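Local coordinates for protein GH86A beta-porphyranase (Bacteroides plebeius, PDB 4AW7) that cleaves the sulfated red-seaweed polysaccharide porphyran, hydrolysing the linkages between beta-D-galactopyranose and alpha-L-galactopyranose-6-sulfate, at residues P93-K101 against N181-K189; W208-D217 against M253-F262. All coordinates share one frame; numbering follows the deposited sequence. Where two conformers were deposited one is given.

Contact 1: P93-K101 against N181-K189; sequences PYSGNISVK and NPRLNGKMK
Arg183, Leu184 and Lys187 reach from the loop that follows helix 160-179 to the stretch entering strand 99-101, and so join two connections at the N-terminal end of the parallel strands of the (beta/alpha)8 barrel. Strand 136-142 pairs with both strand 99-101 and strand 189-195, so the contact bridges across its starting end. Arg183 comes first. A bend at chi3 (57°) turns its guanidinium end-on to the carbonyl of Gly96, where NH2 and NH1 both donate to Gly96 O, at 2.9 Å and 3.0 Å. That oxygen lies only 9° out of the guanidinium plane, as a forked grip on one atom requires. Ile98 CD1 lies 3.4 Å above one guanidinium face and Ser95 CA 3.5 Å above the other, a sandwich that limits tilting. Arg183 NE hydrogen-bonds to Ser132 O at the end of helix 120-132, further limiting its rotation. The Tyr94 ring, at 65° to the guanidinium, is tethered by a hydrogen bond, Tyr94 OH to Asn97 O, of 2.6 Å. Leu184 adds an apolar touch, its CD2 standing 4.0 Å from Ile98 CD1. Lys187 runs straight past CG to the strand entry, where NZ hydrogen-bonds to Ile98 O at 2.8 Å, on a lone pair in the carbonyl plane. Nearer the root of the same side chain, Lys187 CB packs 3.9 Å from Val100 CG2.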
loop_
_atom_site.group_PDB
_atom_site.type_symbol
_atom_site.label_atom_id
_atom_site.label_comp_id
_atom_site.label_asym_id
_atom_site.label_seq_id
_atom_site.Cartn_x
_atom_site.Cartn_y
_atom_site.Cartn_z
ATOM N N PRO A 93 -35.195 8.570 -10.696
ATOM C CA PRO A 93 -34.569 9.856 -10.426
ATOM C C PRO A 93 -34.505 10.164 -8.930
ATOM O O PRO A 93 -35.465 9.878 -8.177
ATOM C CB PRO A 93 -35.476 10.852 -11.151
ATOM C CG PRO A 93 -36.062 10.035 -12.246
ATOM C CD PRO A 93 -36.343 8.717 -11.614
ATOM N N TYR A 94 -33.380 10.742 -8.519
ATOM C CA TYR A 94 -33.155 11.144 -7.116
ATOM C C TYR A 94 -32.305 12.407 -7.130
ATOM O O TYR A 94 -31.196 12.400 -7.646
ATOM C CB TYR A 94 -32.485 10.012 -6.303
ATOM C CG TYR A 94 -32.076 10.453 -4.921
ATOM C CD1 TYR A 94 -33.025 10.610 -3.914
ATOM C CD2 TYR A 94 -30.746 10.766 -4.624
ATOM C CE1 TYR A 94 -32.653 11.033 -2.637
ATOM C CE2 TYR A 94 -30.366 11.196 -3.340
ATOM C CZ TYR A 94 -31.334 11.323 -2.353
ATOM O OH TYR A 94 -31.013 11.756 -1.071
ATOM N N SER A 95 -32.791 13.486 -6.512
ATOM C CA SER A 95 -32.103 14.767 -6.494
ATOM C C SER A 95 -31.813 15.258 -5.069
ATOM O O SER A 95 -31.389 16.395 -4.878
ATOM C CB SER A 95 -32.991 15.795 -7.188
ATOM O OG SER A 95 -34.291 15.760 -6.648
ATOM N N GLY A 96 -31.989 14.381 -4.092
ATOM C CA GLY A 96 -31.669 14.718 -2.716
ATOM C C GLY A 96 -30.177 14.672 -2.399
ATOM O O GLY A 96 -29.321 14.569 -3.281
ATOM N N ASN A 97 -29.868 14.770 -1.115
ATOM C CA ASN A 97 -28.503 14.754 -0.606
ATOM C C ASN A 97 -27.828 13.408 -0.921
ATOM O O ASN A 97 -28.447 12.346 -0.831
ATOM C CB ASN A 97 -28.491 14.994 0.919
ATOM C CG ASN A 97 -27.098 14.943 1.525
ATOM O OD1 ASN A 97 -26.307 15.881 1.359
ATOM N ND2 ASN A 97 -26.781 13.843 2.228
ATOM N N ILE A 98 -26.557 13.491 -1.297
ATOM C CA ILE A 98 -25.724 12.295 -1.465
ATOM C C ILE A 98 -24.746 12.233 -0.306
ATOM O O ILE A 98 -23.912 13.111 -0.109
ATOM C CB ILE A 98 -24.981 12.288 -2.799
ATOM C CG1 ILE A 98 -25.966 12.393 -3.959
ATOM C CG2 ILE A 98 -24.144 11.013 -2.908
ATOM C CD1 ILE A 98 -25.344 12.352 -5.330
ATOM N N SER A 99 -24.841 11.149 0.437
ATOM C CA SER A 99 -23.861 10.842 1.464
ATOM C C SER A 99 -22.830 9.868 0.918
ATOM O O SER A 99 -23.097 9.134 -0.041
ATOM C CB SER A 99 -24.529 10.202 2.653
ATOM O OG SER A 99 -25.327 11.121 3.382
ATOM N N VAL A 100 -21.668 9.860 1.562
ATOM C CA VAL A 100 -20.524 9.068 1.124
ATOM C C VAL A 100 -20.140 8.048 2.185
ATOM O O VAL A 100 -19.879 8.424 3.342
ATOM C CB VAL A 100 -19.315 9.962 0.840
ATOM C CG1 VAL A 100 -18.134 9.120 0.437
ATOM C CG2 VAL A 100 -19.618 10.993 -0.232
ATOM N N LYS A 101 -20.131 6.762 1.829
ATOM C CA LYS A 101 -19.678 5.709 2.713
ATOM C C LYS A 101 -18.250 5.344 2.330
ATOM O O LYS A 101 -17.939 5.098 1.148
ATOM C CB LYS A 101 -20.547 4.472 2.636
ATOM C CG LYS A 101 -20.252 3.429 3.717
ATOM C CD LYS A 101 -21.168 2.203 3.588
ATOM C CE LYS A 101 -20.829 1.102 4.539
ATOM N NZ LYS A 101 -21.534 1.309 5.787
ATOM N N ASN A 181 -19.929 15.575 -13.329
ATOM C CA ASN A 181 -21.236 15.573 -12.676
ATOM C C ASN A 181 -21.074 16.339 -11.349
ATOM O O ASN A 181 -20.402 15.866 -10.432
ATOM C CB ASN A 181 -21.752 14.143 -12.447
ATOM C CG ASN A 181 -23.134 14.118 -11.873
ATOM O OD1 ASN A 181 -23.359 14.566 -10.739
ATOM N ND2 ASN A 181 -24.066 13.553 -12.613
ATOM N N PRO A 182 -21.687 17.552 -11.225
ATOM C CA PRO A 182 -21.435 18.346 -10.001
ATOM C C PRO A 182 -21.964 17.711 -8.708
ATOM O O PRO A 182 -21.503 18.072 -7.625
ATOM C CB PRO A 182 -22.143 19.690 -10.281
ATOM C CG PRO A 182 -23.067 19.391 -11.429
ATOM C CD PRO A 182 -22.461 18.309 -12.229
ATOM N N ARG A 183 -22.902 16.784 -8.806
ATOM C CA ARG A 183 -23.377 16.061 -7.619
ATOM C C ARG A 183 -22.353 15.065 -7.071
ATOM O O ARG A 183 -22.389 14.713 -5.899
ATOM C CB ARG A 183 -24.676 15.352 -7.889
ATOM C CG ARG A 183 -25.831 16.324 -7.957
ATOM C CD ARG A 183 -27.095 15.680 -8.388
ATOM N NE ARG A 183 -27.617 14.541 -7.624
ATOM C CZ ARG A 183 -28.206 14.623 -6.429
ATOM N NH1 ARG A 183 -28.307 15.784 -5.790
ATOM N NH2 ARG A 183 -28.711 13.539 -5.889
ATOM N N LEU A 184 -21.461 14.587 -7.935
ATOM C CA LEU A 184 -20.436 13.593 -7.530
ATOM C C LEU A 184 -19.033 14.153 -7.409
ATOM O O LEU A 184 -18.233 13.633 -6.628
ATOM C CB LEU A 184 -20.399 12.483 -8.572
ATOM C CG LEU A 184 -21.695 11.730 -8.758
ATOM C CD1 LEU A 184 -21.586 10.687 -9.872
ATOM C CD2 LEU A 184 -22.173 11.075 -7.465
ATOM N N ASN A 185 -18.700 15.180 -8.191
ATOM C CA ASN A 185 -17.350 15.715 -8.254
ATOM C C ASN A 185 -16.953 16.217 -6.869
ATOM O O ASN A 185 -17.685 17.005 -6.238
ATOM C CB ASN A 185 -17.268 16.846 -9.291
ATOM C CG ASN A 185 -15.834 17.291 -9.617
ATOM O OD1 ASN A 185 -15.566 18.486 -9.778
ATOM N ND2 ASN A 185 -14.919 16.345 -9.719
ATOM N N GLY A 186 -15.813 15.745 -6.377
ATOM C CA GLY A 186 -15.350 16.070 -5.032
ATOM C C GLY A 186 -15.773 15.081 -3.954
ATOM O O GLY A 186 -15.157 15.073 -2.878
ATOM N N LYS A 187 -16.842 14.313 -4.190
ATOM C CA LYS A 187 -17.365 13.315 -3.258
ATOM C C LYS A 187 -16.853 11.905 -3.519
ATOM O O LYS A 187 -16.484 11.187 -2.594
ATOM C CB LYS A 187 -18.899 13.274 -3.281
ATOM C CG LYS A 187 -19.474 14.394 -2.530
ATOM C CD LYS A 187 -20.929 14.265 -2.362
ATOM C CE LYS A 187 -21.361 15.399 -1.457
ATOM N NZ LYS A 187 -22.774 15.369 -1.327
ATOM N N MET A 188 -16.822 11.519 -4.780
ATOM C CA MET A 188 -16.305 10.207 -5.182
ATOM C C MET A 188 -14.974 10.366 -5.819
ATOM O O MET A 188 -14.785 11.230 -6.652
ATOM C CB MET A 188 -17.214 9.569 -6.231
ATOM C CG MET A 188 -18.564 9.278 -5.714
ATOM S SD MET A 188 -19.562 8.343 -6.882
ATOM C CE MET A 188 -18.482 6.920 -7.086
ATOM N N LYS A 189 -14.057 9.503 -5.465
ATOM C CA LYS A 189 -12.736 9.455 -6.075
ATOM C C LYS A 189 -12.640 8.224 -6.949
ATOM O O LYS A 189 -13.021 7.143 -6.541
ATOM C CB LYS A 189 -11.661 9.386 -5.017
ATOM C CG LYS A 189 -11.634 10.528 -4.049
ATOM C CD LYS A 189 -11.358 11.850 -4.618
ATOM C CE LYS A 189 -11.824 12.968 -3.638
ATOM N NZ LYS A 189 -11.419 12.679 -2.254
#

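Contact 2: W208-D217 against M253-F262; sequences WNTRMKMFID and MVEAYSYIKF
Trp208 is covered on one face by Met253, whose extended chain (chi3 -171°) lays SD and CE across the indole: the CE methyl makes a CH-pi contact 3.5 Å from the centroid of the five-membered ring, almost on its normal, while SD sits 4.0 Å from the centroid of the six-membered ring, a Met-aromatic contact. The same indole forms an offset edge-to-face pair with Tyr257, its edge to the tyrosine face, planes at 88°, and NE1 hydrogen-bonds to Tyr481 OH. An alanine in place of Trp208 would probably open a gap between the helices, depriving Met253 of its aromatic face and Tyr481 of its bonding partner. Apolar interlocking is reciprocal: Ile216 is a knob among Tyr257, Ser258, Lys261 and Phe262, and Tyr257 one among Trp208, Lys213, Ile216 and Asp217. Ile216 CG2 is 3.8 Å from Tyr257 CD2. Polar contacts converge on Asp217: Tyr257 OH donates to the syn lone pair of OD1 at 2.5 Å, Lys261 NZ reaches OD1 from above the carboxylate plane at 3.1 Å, and Lys213 NZ holds OD2 at 2.8 Å, a salt-bridge network. The axes of 212-217 and 253-262 cross at -35°, and Ile216 and Ser258 rest on Phe226 of strand 225-233: neighbouring outer helices of a (beta/alpha)8 barrel.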
loop_
_atom_site.group_PDB
_atom_site.type_symbol
_atom_site.label_atom_id
_atom_site.label_comp_id
_atom_site.label_asym_id
_atom_site.label_seq_id
_atom_site.Cartn_x
_atom_site.Cartn_y
_atom_site.Cartn_z
ATOM N N TRP A 208 5.918 -2.237 -17.783
ATOM C CA TRP A 208 5.630 -0.887 -17.349
ATOM C C TRP A 208 5.060 -0.079 -18.531
ATOM O O TRP A 208 4.014 0.537 -18.429
ATOM C CB TRP A 208 6.896 -0.181 -16.849
ATOM C CG TRP A 208 6.725 1.301 -16.697
ATOM C CD1 TRP A 208 7.195 2.244 -17.540
ATOM C CD2 TRP A 208 6.036 2.005 -15.657
ATOM N NE1 TRP A 208 6.837 3.485 -17.115
ATOM C CE2 TRP A 208 6.114 3.367 -15.958
ATOM C CE3 TRP A 208 5.358 1.605 -14.494
ATOM C CZ2 TRP A 208 5.533 4.341 -15.156
ATOM C CZ3 TRP A 208 4.808 2.570 -13.689
ATOM C CH2 TRP A 208 4.874 3.928 -14.040
ATOM N N ASN A 209 5.773 -0.074 -19.673
ATOM C CA ASN A 209 5.381 0.782 -20.763
ATOM C C ASN A 209 3.997 0.495 -21.285
ATOM O O ASN A 209 3.249 1.436 -21.624
ATOM C CB ASN A 209 6.362 0.680 -21.942
ATOM C CG ASN A 209 7.690 1.336 -21.691
ATOM O OD1 ASN A 209 7.817 2.221 -20.854
ATOM N ND2 ASN A 209 8.712 0.912 -22.451
ATOM N N THR A 210 3.609 -0.773 -21.307
ATOM C CA THR A 210 2.378 -1.177 -21.962
ATOM C C THR A 210 1.203 -1.421 -21.013
ATOM O O THR A 210 0.078 -1.584 -21.464
ATOM C CB THR A 210 2.631 -2.431 -22.837
ATOM O OG1 THR A 210 3.127 -3.500 -22.016
ATOM C CG2 THR A 210 3.601 -2.130 -23.969
ATOM N N ARG A 211 1.470 -1.401 -19.691
ATOM C CA ARG A 211 0.429 -1.564 -18.689
ATOM C C ARG A 211 0.290 -0.251 -17.918
ATOM O O ARG A 211 -0.491 0.593 -18.313
ATOM C CB ARG A 211 0.680 -2.817 -17.818
ATOM C CG ARG A 211 0.206 -4.127 -18.422
ATOM C CD ARG A 211 1.004 -4.602 -19.611
ATOM N NE ARG A 211 0.624 -5.966 -19.971
ATOM C CZ ARG A 211 1.100 -6.627 -21.011
ATOM N NH1 ARG A 211 1.922 -6.054 -21.856
ATOM N NH2 ARG A 211 0.771 -7.886 -21.181
ATOM N N MET A 212 1.046 -0.054 -16.836
ATOM C CA MET A 212 0.809 1.112 -16.000
ATOM C C MET A 212 1.148 2.426 -16.676
ATOM O O MET A 212 0.425 3.394 -16.477
ATOM C CB MET A 212 1.513 0.966 -14.641
ATOM C CG MET A 212 1.355 2.141 -13.714
ATOM S SD MET A 212 -0.344 2.543 -13.191
ATOM C CE MET A 212 -0.568 1.432 -11.763
ATOM N N LYS A 213 2.226 2.511 -17.441
ATOM C CA LYS A 213 2.501 3.777 -18.151
ATOM C C LYS A 213 1.364 4.115 -19.085
ATOM O O LYS A 213 0.899 5.267 -19.128
ATOM C CB LYS A 213 3.797 3.706 -18.929
ATOM C CG LYS A 213 4.211 5.047 -19.461
ATOM C CD LYS A 213 5.470 4.994 -20.354
ATOM C CE LYS A 213 5.753 6.305 -21.043
ATOM N NZ LYS A 213 4.789 6.512 -22.131
ATOM N N MET A 214 0.898 3.104 -19.830
ATOM C CA MET A 214 -0.194 3.310 -20.758
ATOM C C MET A 214 -1.452 3.763 -20.026
ATOM O O MET A 214 -2.139 4.685 -20.473
ATOM C CB MET A 214 -0.424 2.035 -21.566
ATOM C CG MET A 214 -1.522 2.143 -22.640
ATOM S SD MET A 214 -3.172 1.788 -22.070
ATOM C CE MET A 214 -3.100 -0.023 -22.022
ATOM N N PHE A 215 -1.735 3.165 -18.863
ATOM C CA PHE A 215 -2.870 3.594 -18.059
ATOM C C PHE A 215 -2.757 5.038 -17.628
ATOM O O PHE A 215 -3.713 5.831 -17.771
ATOM C CB PHE A 215 -3.041 2.677 -16.837
ATOM C CG PHE A 215 -4.241 3.012 -16.029
ATOM C CD1 PHE A 215 -5.495 2.625 -16.447
ATOM C CD2 PHE A 215 -4.141 3.766 -14.851
ATOM C CE1 PHE A 215 -6.627 3.001 -15.752
ATOM C CE2 PHE A 215 -5.277 4.132 -14.157
ATOM C CZ PHE A 215 -6.524 3.753 -14.616
ATOM N N ILE A 216 -1.598 5.405 -17.093
ATOM C CA ILE A 216 -1.381 6.769 -16.671
ATOM C C ILE A 216 -1.528 7.737 -17.847
ATOM O O ILE A 216 -2.155 8.792 -17.719
ATOM C CB ILE A 216 -0.040 6.934 -15.934
ATOM C CG1 ILE A 216 -0.072 6.138 -14.613
ATOM C CG2 ILE A 216 0.266 8.401 -15.663
ATOM C CD1 ILE A 216 1.264 6.030 -13.899
ATOM N N ASP A 217 -0.979 7.380 -19.000
ATOM C CA ASP A 217 -1.053 8.257 -20.176
ATOM C C ASP A 217 -2.471 8.407 -20.708
ATOM O O ASP A 217 -2.887 9.491 -21.088
ATOM C CB ASP A 217 -0.145 7.696 -21.283
ATOM C CG ASP A 217 1.319 7.861 -20.993
ATOM O OD1 ASP A 217 1.705 8.744 -20.171
ATOM O OD2 ASP A 217 2.115 7.134 -21.635
ATOM N N MET A 253 7.752 4.076 -8.589
ATOM C CA MET A 253 7.696 4.320 -10.034
ATOM C C MET A 253 6.430 5.035 -10.450
ATOM O O MET A 253 6.434 5.903 -11.319
ATOM C CB MET A 253 7.874 3.057 -10.835
ATOM C CG MET A 253 8.276 3.313 -12.277
ATOM S SD MET A 253 8.865 1.786 -13.080
ATOM C CE MET A 253 9.514 2.491 -14.616
ATOM N N VAL A 254 5.319 4.614 -9.837
ATOM C CA VAL A 254 4.015 5.279 -10.092
ATOM C C VAL A 254 4.112 6.766 -9.732
ATOM O O VAL A 254 3.699 7.624 -10.500
ATOM C CB VAL A 254 2.863 4.558 -9.389
ATOM C CG1 VAL A 254 1.556 5.310 -9.529
ATOM C CG2 VAL A 254 2.740 3.130 -9.880
ATOM N N GLU A 255 4.642 7.054 -8.545
ATOM C CA GLU A 255 4.786 8.452 -8.116
ATOM C C GLU A 255 5.703 9.232 -9.053
ATOM O O GLU A 255 5.408 10.374 -9.434
ATOM C CB GLU A 255 5.348 8.504 -6.688
ATOM C CG GLU A 255 4.421 7.977 -5.625
ATOM C CD GLU A 255 5.014 8.013 -4.206
ATOM O OE1 GLU A 255 6.107 8.596 -4.016
ATOM O OE2 GLU A 255 4.388 7.518 -3.215
ATOM N N ALA A 256 6.850 8.633 -9.381
ATOM C CA ALA A 256 7.853 9.311 -10.195
ATOM C C ALA A 256 7.305 9.651 -11.572
ATOM O O ALA A 256 7.532 10.777 -12.063
ATOM C CB ALA A 256 9.092 8.427 -10.300
ATOM N N TYR A 257 6.556 8.740 -12.200
ATOM C CA TYR A 257 5.986 9.054 -13.508
ATOM C C TYR A 257 4.829 10.027 -13.406
ATOM O O TYR A 257 4.696 10.920 -14.252
ATOM C CB TYR A 257 5.614 7.794 -14.263
ATOM C CG TYR A 257 5.235 8.065 -15.693
ATOM C CD1 TYR A 257 6.149 8.626 -16.561
ATOM C CD2 TYR A 257 3.962 7.787 -16.161
ATOM C CE1 TYR A 257 5.804 8.920 -17.866
ATOM C CE2 TYR A 257 3.590 8.054 -17.471
ATOM C CZ TYR A 257 4.510 8.646 -18.315
ATOM O OH TYR A 257 4.185 8.921 -19.651
ATOM N N SER A 258 4.017 9.903 -12.365
ATOM C CA SER A 258 2.951 10.861 -12.166
ATOM C C SER A 258 3.498 12.284 -12.027
ATOM O O SER A 258 2.945 13.200 -12.598
ATOM C CB SER A 258 2.113 10.508 -10.952
ATOM O OG SER A 258 1.484 9.259 -11.115
ATOM N N TYR A 259 4.593 12.450 -11.303
ATOM C CA TYR A 259 5.217 13.757 -11.202
ATOM C C TYR A 259 5.603 14.304 -12.576
ATOM O O TYR A 259 5.376 15.485 -12.884
ATOM C CB TYR A 259 6.445 13.639 -10.331
ATOM C CG TYR A 259 7.196 14.939 -10.191
ATOM C CD1 TYR A 259 6.747 15.899 -9.329
ATOM C CD2 TYR A 259 8.355 15.198 -10.929
ATOM C CE1 TYR A 259 7.439 17.112 -9.163
ATOM C CE2 TYR A 259 9.059 16.390 -10.788
ATOM C CZ TYR A 259 8.587 17.348 -9.899
ATOM O OH TYR A 259 9.303 18.502 -9.721
ATOM N N ILE A 260 6.228 13.472 -13.380
ATOM C CA ILE A 260 6.618 13.881 -14.731
ATOM C C ILE A 260 5.416 14.230 -15.597
ATOM O O ILE A 260 5.418 15.238 -16.318
ATOM C CB ILE A 260 7.500 12.774 -15.375
ATOM C CG1 ILE A 260 8.849 12.742 -14.679
ATOM C CG2 ILE A 260 7.661 12.957 -16.907
ATOM C CD1 ILE A 260 9.679 11.509 -15.072
ATOM N N LYS A 261 4.358 13.431 -15.513
ATOM C CA LYS A 261 3.206 13.602 -16.381
ATOM C C LYS A 261 2.332 14.799 -15.976
ATOM O O LYS A 261 1.804 15.526 -16.835
ATOM C CB LYS A 261 2.342 12.349 -16.340
ATOM C CG LYS A 261 1.330 12.281 -17.400
ATOM C CD LYS A 261 1.938 12.021 -18.768
ATOM C CE LYS A 261 0.821 11.836 -19.752
ATOM N NZ LYS A 261 1.350 11.663 -21.073
ATOM N N PHE A 262 2.107 14.958 -14.677
ATOM C CA PHE A 262 1.113 15.883 -14.149
ATOM C C PHE A 262 1.722 17.091 -13.450
ATOM O O PHE A 262 1.000 18.057 -13.161
ATOM C CB PHE A 262 0.146 15.183 -13.182
ATOM C CG PHE A 262 -0.483 13.957 -13.741
ATOM C CD1 PHE A 262 -1.380 14.050 -14.782
ATOM C CD2 PHE A 262 -0.207 12.703 -13.225
ATOM C CE1 PHE A 262 -1.962 12.947 -15.336
ATOM C CE2 PHE A 262 -0.804 11.584 -13.779
ATOM C CZ PHE A 262 -1.673 11.705 -14.841
HETATM O O HOH W 1 -1.338 11.499 -22.042
#

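Overall arrangement
Contact 1 closes before contact 2 opens along the chain, and the two do not touch: their centres are 29 Å apart and their nearest atoms about 11 Å. Strand 189-195, which the 181-189 segment enters, pairs with strand 225-233, over which the helices of contact 2 pack, so one barrel sheet connects them. Contact 1 lies away from the substrate cleft and the catalytic residues, its Val100 side chain about 8 Å from a bound potassium ion. Contact 2 is closer to the cleft: the Met212 side chain is about 7 Å from a different potassium ion, 10 Å from the side chain of substrate-binding His229, 11 Å from that of Glu146, the inferred proton donor, and 13 Å from a bound galactose.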